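Local coordinates for putative tRNA (Adenine(37)-N6)-methyltransferase (Pseudomonas aeruginosa, PDB 7BTU), which probably transfers a methyl group from S-adenosyl-L-methionine to the threonylcarbamoyl-modified adenosine at position 37 of tRNA, at residues 24-29 with 209-214; 162-167 with 221-226; 171-176 with 183-188. One frame throughout, in Å; residues are numbered along the deposited sequence.

Contact 1: residues 24-29 with 209-214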
loop_
_atom_site.group_PDB
_atom_site.type_symbol
_atom_site.label_atom_id
_atom_site.label_comp_id
_atom_site.label_asym_id
_atom_site.label_seq_id
_atom_site.Cartn_x
_atom_site.Cartn_y
_atom_site.Cartn_z
ATOM N N LYS B 24 19.966 -6.419 -1.226
ATOM C CA LYS B 24 18.834 -5.828 -1.940
ATOM C C LYS B 24 18.864 -6.153 -3.422
ATOM O O LYS B 24 17.812 -6.389 -4.016
ATOM C CB LYS B 24 18.827 -4.299 -1.748
ATOM N N PHE B 25 20.053 -6.179 -4.042
ATOM C CA PHE B 25 20.081 -6.374 -5.479
ATOM C C PHE B 25 19.563 -7.752 -5.883
ATOM O O PHE B 25 19.146 -7.923 -7.027
ATOM C CB PHE B 25 21.483 -6.133 -6.036
ATOM C CG PHE B 25 22.511 -7.136 -5.569
ATOM C CD1 PHE B 25 22.639 -8.368 -6.205
ATOM C CD2 PHE B 25 23.386 -6.812 -4.538
ATOM C CE1 PHE B 25 23.565 -9.279 -5.788
ATOM C CE2 PHE B 25 24.326 -7.715 -4.110
ATOM C CZ PHE B 25 24.423 -8.958 -4.735
ATOM N N ALA B 26 19.513 -8.717 -4.959
ATOM C CA ALA B 26 18.940 -10.022 -5.285
ATOM C C ALA B 26 17.404 -10.056 -5.310
ATOM O O ALA B 26 16.795 -10.995 -5.871
ATOM C CB ALA B 26 19.396 -11.011 -4.223
ATOM N N ILE B 27 16.766 -9.066 -4.737
ATOM C CA ILE B 27 15.319 -9.131 -4.616
ATOM C C ILE B 27 14.685 -8.970 -5.987
ATOM O O ILE B 27 15.015 -8.018 -6.701
ATOM C CB ILE B 27 14.837 -8.076 -3.644
ATOM C CG1 ILE B 27 15.381 -8.415 -2.252
ATOM C CG2 ILE B 27 13.314 -8.058 -3.637
ATOM C CD1 ILE B 27 15.016 -7.377 -1.232
ATOM N N PRO B 28 13.802 -9.871 -6.409
ATOM C CA PRO B 28 13.207 -9.721 -7.736
ATOM C C PRO B 28 12.376 -8.453 -7.828
ATOM O O PRO B 28 11.708 -8.035 -6.872
ATOM C CB PRO B 28 12.340 -10.980 -7.907
ATOM C CG PRO B 28 12.503 -11.781 -6.693
ATOM C CD PRO B 28 13.594 -11.209 -5.840
ATOM N N ARG B 29 12.431 -7.846 -9.007
ATOM C CA ARG B 29 11.603 -6.674 -9.283
ATOM C C ARG B 29 10.124 -7.020 -9.311
ATOM O O ARG B 29 9.281 -6.143 -9.058
ATOM C CB ARG B 29 12.048 -6.041 -10.606
ATOM N N TYR B 209 29.493 -14.540 -11.030
ATOM C CA TYR B 209 28.686 -13.641 -10.217
ATOM C C TYR B 209 28.200 -14.442 -9.027
ATOM O O TYR B 209 28.184 -15.668 -9.071
ATOM C CB TYR B 209 27.480 -13.130 -11.023
ATOM C CG TYR B 209 27.871 -12.231 -12.149
ATOM C CD1 TYR B 209 28.075 -10.871 -11.946
ATOM C CD2 TYR B 209 28.081 -12.737 -13.416
ATOM C CE1 TYR B 209 28.471 -10.028 -12.994
ATOM C CE2 TYR B 209 28.470 -11.902 -14.453
ATOM C CZ TYR B 209 28.666 -10.572 -14.246
ATOM O OH TYR B 209 29.054 -9.803 -15.307
ATOM N N GLY B 210 27.799 -13.755 -7.944
ATOM C CA GLY B 210 27.294 -14.475 -6.790
ATOM C C GLY B 210 26.169 -13.708 -6.128
ATOM O O GLY B 210 26.084 -12.480 -6.203
ATOM N N VAL B 211 25.355 -14.464 -5.397
ATOM C CA VAL B 211 24.282 -13.883 -4.621
ATOM C C VAL B 211 24.081 -14.799 -3.412
ATOM O O VAL B 211 24.308 -16.022 -3.469
ATOM C CB VAL B 211 22.965 -13.774 -5.443
ATOM C CG1 VAL B 211 22.483 -15.128 -5.851
ATOM C CG2 VAL B 211 21.908 -13.088 -4.585
ATOM N N ARG B 212 23.673 -14.195 -2.321
ATOM C CA ARG B 212 23.393 -14.927 -1.092
ATOM C C ARG B 212 21.906 -15.216 -1.027
ATOM O O ARG B 212 21.105 -14.300 -1.232
ATOM C CB ARG B 212 23.841 -14.068 0.092
ATOM C CG ARG B 212 25.331 -14.005 0.257
ATOM C CD ARG B 212 25.679 -13.480 1.599
ATOM N NE ARG B 212 25.438 -12.062 1.675
ATOM C CZ ARG B 212 25.068 -11.409 2.772
ATOM N NH1 ARG B 212 24.878 -12.058 3.921
ATOM N NH2 ARG B 212 24.896 -10.091 2.702
ATOM N N LEU B 213 21.545 -16.445 -0.642
ATOM C CA LEU B 213 20.142 -16.796 -0.366
ATOM C C LEU B 213 20.111 -17.724 0.844
ATOM O O LEU B 213 20.897 -18.666 0.889
ATOM C CB LEU B 213 19.529 -17.513 -1.583
ATOM C CG LEU B 213 19.387 -16.679 -2.878
ATOM C CD1 LEU B 213 19.154 -17.625 -4.047
ATOM C CD2 LEU B 213 18.215 -15.658 -2.728
ATOM N N TRP B 214 19.242 -17.445 1.843
ATOM C CA TRP B 214 19.294 -18.160 3.114
ATOM C C TRP B 214 20.743 -18.101 3.607
ATOM O O TRP B 214 21.314 -17.007 3.653
ATOM C CB TRP B 214 18.715 -19.562 2.945
ATOM C CG TRP B 214 17.182 -19.553 2.666
ATOM C CD1 TRP B 214 16.567 -19.998 1.558
ATOM C CD2 TRP B 214 16.143 -19.104 3.560
ATOM N NE1 TRP B 214 15.187 -19.841 1.680
ATOM C CE2 TRP B 214 14.913 -19.288 2.902
ATOM C CE3 TRP B 214 16.142 -18.519 4.833
ATOM C CZ2 TRP B 214 13.672 -18.940 3.484
ATOM C CZ3 TRP B 214 14.889 -18.158 5.424
ATOM C CH2 TRP B 214 13.679 -18.366 4.742
#
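Ala-26 and Val-211 form the tight part of this contact: CB of Ala-26 sits 3.3 Å from CG2 of Val-211, closer than methyl groups normally pack, a value that may partly reflect coordinate error. Both residues are buried, and each directs its CB across the gap. The torsion of Val-211 (chi1 62°) leaves CG1 between N and C and sets CG2 anti to the backbone N, aimed at the alanine methyl. Val-218 and Trp-220 of the neighbouring strand 216-222 also touch Val-211. The tight point joins a loop between two strands of the N-terminal beta-barrel, 15-19 and 38-43, to the outermost strand 209-213 of the mixed C-terminal sheet. A short turn, closed by Ile-27 N to Lys-24 O at 3.0 Å, presents the alanine. The looser side lies at Phe-25 and Gly-210, both partly exposed. Here the ring offers its edge to the glycine carbonyl, Gly-210 O lying near its plane and 4.1 Å from CE1. The same CE1 stands 4.3 Å from CG2 of Val-211, an oblique approach. Just before the loop segment, the Glu-23 carboxylate accepts a hydrogen bond from Arg-212 N.

Contact 2: residues 162-167 with 221-226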
loop_
_atom_site.group_PDB
_atom_site.type_symbol
_atom_site.label_atom_id
_atom_site.label_comp_id
_atom_site.label_asym_id
_atom_site.label_seq_id
_atom_site.Cartn_x
_atom_site.Cartn_y
_atom_site.Cartn_z
ATOM N N ALA B 162 16.236 -17.334 -19.326
ATOM C CA ALA B 162 16.333 -18.768 -19.105
ATOM C C ALA B 162 17.483 -19.071 -18.149
ATOM O O ALA B 162 18.528 -18.395 -18.166
ATOM C CB ALA B 162 16.573 -19.502 -20.422
ATOM N N VAL B 163 17.312 -20.136 -17.380
ATOM C CA VAL B 163 18.283 -20.583 -16.393
ATOM C C VAL B 163 18.572 -22.059 -16.626
ATOM O O VAL B 163 17.658 -22.876 -16.543
ATOM C CB VAL B 163 17.762 -20.377 -14.963
ATOM C CG1 VAL B 163 18.735 -21.047 -13.968
ATOM C CG2 VAL B 163 17.590 -18.864 -14.661
ATOM N N GLU B 164 19.840 -22.415 -16.827
ATOM C CA GLU B 164 20.257 -23.823 -16.837
ATOM C C GLU B 164 21.182 -24.078 -15.643
ATOM O O GLU B 164 21.648 -23.151 -14.979
ATOM C CB GLU B 164 20.948 -24.205 -18.164
ATOM C CG GLU B 164 22.164 -23.388 -18.373
ATOM C CD GLU B 164 23.016 -23.832 -19.564
ATOM O OE1 GLU B 164 24.252 -23.640 -19.477
ATOM O OE2 GLU B 164 22.446 -24.379 -20.537
ATOM N N TRP B 165 21.448 -25.353 -15.380
ATOM C CA TRP B 165 22.126 -25.823 -14.171
ATOM C C TRP B 165 23.328 -26.682 -14.518
ATOM O O TRP B 165 23.205 -27.583 -15.353
ATOM C CB TRP B 165 21.166 -26.706 -13.360
ATOM C CG TRP B 165 20.064 -25.929 -12.697
ATOM C CD1 TRP B 165 18.868 -25.530 -13.240
ATOM C CD2 TRP B 165 20.078 -25.479 -11.333
ATOM N NE1 TRP B 165 18.150 -24.793 -12.275
ATOM C CE2 TRP B 165 18.872 -24.788 -11.104
ATOM C CE3 TRP B 165 21.032 -25.559 -10.304
ATOM C CZ2 TRP B 165 18.569 -24.227 -9.879
ATOM C CZ3 TRP B 165 20.739 -24.979 -9.070
ATOM C CH2 TRP B 165 19.522 -24.300 -8.881
ATOM N N SER B 166 24.477 -26.434 -13.894
ATOM C CA SER B 166 25.498 -27.480 -13.827
ATOM C C SER B 166 24.990 -28.652 -12.993
ATOM O O SER B 166 24.210 -28.471 -12.057
ATOM C CB SER B 166 26.789 -26.972 -13.232
ATOM O OG SER B 166 26.606 -26.752 -11.832
ATOM N N GLU B 167 25.431 -29.869 -13.345
ATOM C CA GLU B 167 25.042 -31.040 -12.547
ATOM C C GLU B 167 25.438 -30.874 -11.073
ATOM O O GLU B 167 24.647 -31.178 -10.157
ATOM C CB GLU B 167 25.649 -32.316 -13.170
ATOM N N HIS B 221 27.024 -17.705 -14.109
ATOM C CA HIS B 221 27.589 -16.860 -15.159
ATOM C C HIS B 221 26.604 -16.836 -16.344
ATOM O O HIS B 221 25.580 -17.516 -16.328
ATOM C CB HIS B 221 29.031 -17.343 -15.475
ATOM C CG HIS B 221 29.125 -18.636 -16.236
ATOM N ND1 HIS B 221 30.336 -19.219 -16.532
ATOM C CD2 HIS B 221 28.191 -19.400 -16.845
ATOM C CE1 HIS B 221 30.134 -20.315 -17.248
ATOM N NE2 HIS B 221 28.843 -20.437 -17.463
ATOM N N TYR B 222 26.909 -16.030 -17.364
ATOM C CA TYR B 222 26.075 -15.864 -18.556
ATOM C C TYR B 222 26.725 -16.584 -19.720
ATOM O O TYR B 222 27.583 -16.000 -20.371
ATOM C CB TYR B 222 25.939 -14.391 -18.917
ATOM C CG TYR B 222 25.052 -13.664 -17.972
ATOM C CD1 TYR B 222 25.552 -13.160 -16.782
ATOM C CD2 TYR B 222 23.709 -13.506 -18.250
ATOM C CE1 TYR B 222 24.708 -12.474 -15.893
ATOM C CE2 TYR B 222 22.872 -12.805 -17.382
ATOM C CZ TYR B 222 23.376 -12.323 -16.197
ATOM O OH TYR B 222 22.525 -11.640 -15.331
ATOM N N PRO B 223 26.332 -17.809 -20.060
ATOM C CA PRO B 223 26.937 -18.447 -21.276
ATOM C C PRO B 223 26.614 -17.702 -22.557
ATOM O O PRO B 223 27.372 -17.790 -23.539
ATOM C CB PRO B 223 26.333 -19.871 -21.314
ATOM C CG PRO B 223 25.681 -20.074 -19.985
ATOM C CD PRO B 223 25.400 -18.700 -19.348
ATOM N N ARG B 224 25.476 -17.012 -22.586
ATOM C CA ARG B 224 25.008 -16.183 -23.686
ATOM C C ARG B 224 24.281 -15.012 -23.040
ATOM O O ARG B 224 23.867 -15.114 -21.883
ATOM C CB ARG B 224 24.041 -16.927 -24.617
ATOM C CG ARG B 224 24.484 -18.288 -25.065
ATOM C CD ARG B 224 23.564 -18.799 -26.176
ATOM N NE ARG B 224 22.162 -18.668 -25.784
ATOM C CZ ARG B 224 21.396 -19.697 -25.437
ATOM N NH1 ARG B 224 21.915 -20.922 -25.441
ATOM N NH2 ARG B 224 20.122 -19.507 -25.092
ATOM N N PRO B 225 24.090 -13.902 -23.760
ATOM C CA PRO B 225 23.355 -12.780 -23.147
ATOM C C PRO B 225 21.973 -13.150 -22.631
ATOM O O PRO B 225 21.495 -12.505 -21.689
ATOM C CB PRO B 225 23.274 -11.758 -24.289
ATOM C CG PRO B 225 24.493 -12.036 -25.072
ATOM C CD PRO B 225 24.673 -13.522 -25.057
ATOM N N ASP B 226 21.343 -14.204 -23.157
ATOM C CA ASP B 226 19.984 -14.561 -22.753
ATOM C C ASP B 226 19.927 -15.876 -21.972
ATOM O O ASP B 226 18.886 -16.541 -21.934
ATOM C CB ASP B 226 19.078 -14.612 -23.984
ATOM C CG ASP B 226 19.592 -15.565 -25.052
ATOM O OD1 ASP B 226 20.708 -16.114 -24.897
ATOM O OD2 ASP B 226 18.876 -15.754 -26.063
HETATM O O HOH W 1 16.312 -16.203 -22.023
#
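Glu-164 and Pro-223 pass alongside each other in opposite directions, their nearest atoms being OE1 of Glu-164 and CG of Pro-223 at 3.9 Å. The setting is a beta-hairpin with a parallel third strand: 216-222 turns at 223-226 into 227-234, and strand 162-165 runs parallel to 227-234 on its other side. Strand 227-234 lies between strands 162-165 and 216-222, consistent with the 9.7 Å between CA of Glu-164 and CA of Pro-223. Glu-164 places CG between its backbone N and carbonyl carbon (chi1 61°) and then runs out extended, which carries the carboxylate to the proline ring. The carboxylate of Glu-164 also has a weak, long ion pair with Arg-229 of the intervening strand.

The guanidinium of Arg-224 turns its edge to the carboxylate of Asp-226, which lies near its plane. Its NE donates to Asp-226 OD1 at 3.1 Å with an N-H...O angle of 155°, meeting the oxygen on its syn side, while NH2 adds a weak bond to the same OD1 at 3.4 Å. This salt bridge spans Arg-224 to Asp-226 within the 223-226 turn. Glu-164 OE2 remains 6.0 Å from Arg-224 NH1, too far to pair, though opposite charges at that range may still attract. Where the chain enters strand 227-234, Ala-162 N and Asp-226 O are 3.8 Å apart, and a water fills the role of linker: it accepts from Ala-162 N at 2.9 Å and donates to Asp-226 O at 2.6 Å.

Contact 3: residues 171-176 with 183-188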
loop_
_atom_site.group_PDB
_atom_site.type_symbol
_atom_site.label_atom_id
_atom_site.label_comp_id
_atom_site.label_asym_id
_atom_site.label_seq_id
_atom_site.Cartn_x
_atom_site.Cartn_y
_atom_site.Cartn_z
ATOM N N ARG B 171 22.717 -30.881 -7.763
ATOM C CA ARG B 171 22.890 -31.684 -6.559
ATOM C C ARG B 171 22.993 -30.797 -5.322
ATOM O O ARG B 171 22.371 -31.083 -4.290
ATOM C CB ARG B 171 24.144 -32.570 -6.668
ATOM C CG ARG B 171 24.495 -33.283 -5.358
ATOM C CD ARG B 171 25.778 -34.141 -5.460
ATOM N NE ARG B 171 26.967 -33.349 -5.813
ATOM C CZ ARG B 171 27.651 -32.582 -4.956
ATOM N NH1 ARG B 171 27.269 -32.485 -3.687
ATOM N NH2 ARG B 171 28.723 -31.903 -5.368
ATOM N N GLN B 172 23.838 -29.759 -5.378
ATOM C CA GLN B 172 24.012 -28.915 -4.187
ATOM C C GLN B 172 22.723 -28.201 -3.804
ATOM O O GLN B 172 22.415 -28.063 -2.608
ATOM C CB GLN B 172 25.160 -27.903 -4.377
ATOM C CG GLN B 172 26.538 -28.586 -4.482
ATOM C CD GLN B 172 27.563 -27.696 -5.154
ATOM O OE1 GLN B 172 27.203 -26.823 -5.977
ATOM N NE2 GLN B 172 28.828 -27.969 -4.902
ATOM N N ALA B 173 21.986 -27.676 -4.788
ATOM C CA ALA B 173 20.700 -27.046 -4.469
ATOM C C ALA B 173 19.765 -28.033 -3.785
ATOM O O ALA B 173 19.023 -27.655 -2.855
ATOM C CB ALA B 173 20.027 -26.482 -5.731
ATOM N N HIS B 174 19.748 -29.295 -4.261
ATOM C CA HIS B 174 18.887 -30.309 -3.650
ATOM C C HIS B 174 19.281 -30.528 -2.193
ATOM O O HIS B 174 18.437 -30.455 -1.286
ATOM C CB HIS B 174 18.974 -31.623 -4.416
ATOM C CG HIS B 174 18.097 -32.688 -3.848
ATOM N ND1 HIS B 174 18.548 -33.620 -2.932
ATOM C CD2 HIS B 174 16.777 -32.925 -4.012
ATOM C CE1 HIS B 174 17.549 -34.417 -2.591
ATOM N NE2 HIS B 174 16.460 -34.000 -3.215
ATOM N N GLU B 175 20.583 -30.771 -1.953
ATOM C CA GLU B 175 21.080 -31.060 -0.603
ATOM C C GLU B 175 20.791 -29.897 0.352
ATOM O O GLU B 175 20.411 -30.091 1.513
ATOM C CB GLU B 175 22.600 -31.302 -0.649
ATOM C CG GLU B 175 23.001 -32.652 -1.310
ATOM C CD GLU B 175 24.481 -32.700 -1.715
ATOM O OE1 GLU B 175 25.175 -31.653 -1.615
ATOM O OE2 GLU B 175 24.943 -33.772 -2.147
ATOM N N HIS B 176 21.009 -28.680 -0.104
ATOM C CA HIS B 176 20.787 -27.589 0.820
ATOM C C HIS B 176 19.300 -27.344 1.033
ATOM O O HIS B 176 18.892 -26.917 2.126
ATOM C CB HIS B 176 21.528 -26.352 0.300
ATOM C CG HIS B 176 23.004 -26.416 0.548
ATOM N ND1 HIS B 176 23.560 -26.282 1.805
ATOM C CD2 HIS B 176 24.039 -26.622 -0.298
ATOM C CE1 HIS B 176 24.874 -26.375 1.724
ATOM N NE2 HIS B 176 25.191 -26.595 0.455
ATOM N N PRO B 183 12.456 -24.528 -0.824
ATOM C CA PRO B 183 12.604 -24.893 -2.271
ATOM C C PRO B 183 13.763 -24.152 -2.930
ATOM O O PRO B 183 13.574 -23.225 -3.737
ATOM C CB PRO B 183 11.253 -24.487 -2.865
ATOM C CG PRO B 183 10.852 -23.274 -2.009
ATOM C CD PRO B 183 11.282 -23.663 -0.577
ATOM N N VAL B 184 14.985 -24.566 -2.578
ATOM C CA VAL B 184 16.175 -23.784 -2.929
ATOM C C VAL B 184 16.365 -23.729 -4.437
ATOM O O VAL B 184 16.727 -22.683 -4.998
ATOM C CB VAL B 184 17.426 -24.333 -2.209
ATOM C CG1 VAL B 184 18.764 -23.751 -2.846
ATOM C CG2 VAL B 184 17.374 -23.993 -0.720
ATOM N N ALA B 185 16.203 -24.863 -5.115
ATOM C CA ALA B 185 16.435 -24.868 -6.561
ATOM C C ALA B 185 15.460 -23.930 -7.257
ATOM O O ALA B 185 15.849 -23.151 -8.141
ATOM C CB ALA B 185 16.294 -26.278 -7.123
ATOM N N GLU B 186 14.176 -23.976 -6.848
ATOM C CA GLU B 186 13.176 -23.123 -7.469
ATOM C C GLU B 186 13.442 -21.668 -7.145
ATOM O O GLU B 186 13.309 -20.798 -8.013
ATOM C CB GLU B 186 11.768 -23.485 -6.982
ATOM C CG GLU B 186 11.312 -24.789 -7.644
ATOM C CD GLU B 186 9.909 -25.149 -7.204
ATOM O OE1 GLU B 186 9.787 -25.780 -6.140
ATOM O OE2 GLU B 186 8.941 -24.782 -7.905
ATOM N N LEU B 187 13.839 -21.397 -5.911
ATOM C CA LEU B 187 14.148 -20.009 -5.555
ATOM C C LEU B 187 15.280 -19.496 -6.419
ATOM O O LEU B 187 15.226 -18.363 -6.931
ATOM C CB LEU B 187 14.535 -19.917 -4.087
ATOM C CG LEU B 187 15.067 -18.552 -3.609
ATOM C CD1 LEU B 187 14.053 -17.443 -3.737
ATOM C CD2 LEU B 187 15.498 -18.710 -2.146
ATOM N N ILE B 188 16.339 -20.300 -6.543
ATOM C CA ILE B 188 17.496 -19.851 -7.330
ATOM C C ILE B 188 17.058 -19.539 -8.751
ATOM O O ILE B 188 17.352 -18.474 -9.298
ATOM C CB ILE B 188 18.634 -20.892 -7.283
ATOM C CG1 ILE B 188 19.283 -20.932 -5.887
ATOM C CG2 ILE B 188 19.694 -20.602 -8.424
ATOM C CD1 ILE B 188 20.340 -22.093 -5.676
HETATM O O HOH W 2 15.789 -27.572 -3.891
#
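His-176 meets Val-184 through its backbone, not through its flat imidazole: His-176 C lies 4.2 Å from Val-184 CG2, while the ring leads away from the second helix and bonds through ND1 to Arg-179. The guanidinium of Arg-171 is likewise used within its own helix. Glu-175 OE2, one turn along, lies in its plane at the edge and accepts a hydrogen bond from Arg-171 NH1 at 3.1 Å, part of a salt bridge. The interface itself is largely aliphatic. Helices 167-180 and 184-193 follow each other across a short turn, with Pro-183 at the N-cap position of the second; their segment axes approach to 8.9 Å, with 123° between their N-to-C directions. The small residues Ala-173 and Ala-185, CB to CB 4.0 Å, are consistent with this approach. Val-184 sets its CB 3.7 Å from Ala-173 O, and its CG1, anti to the backbone N (chi1 166°), packs beside the alanine. Ile-188 CD1 reaches Ala-173 CB at 4.4 Å, and Ile-188 also touches Val-230 and Val-218 of the C-terminal sheet. One water joins the backbones, accepting from Ala-185 N at 3.0 Å and donating only weakly to Ala-173 O. Across these two segments the side-chain pairs are apolar, and the polar link found is a water with one weak bond, so their placement probably rests more on shape than on directional bonds.

How the contacts relate
All three contacts involve the C-terminal part of the chain, though contact 1 has one segment in the N-terminal part, a barrel loop; their centres are 15 to 16 Å apart. Contacts 1 and 2 involve neighbouring strands 209-213 and 216-222, and pack through Tyr-209 CE2 and Tyr-222 CD1 at 3.9 Å. Contact 3 meets both of the others through Ile-188: its CG1 is 3.8 Å from Leu-213 CD1 of contact 1, and its CG2 is 3.7 Å from Trp-165 CH2 of contact 2. Trp-165 also reaches Ala-173 CB with CZ3 at 3.7 Å. No cofactor or tRNA contact is defined for these segments, so their relation to the active site is left undecided.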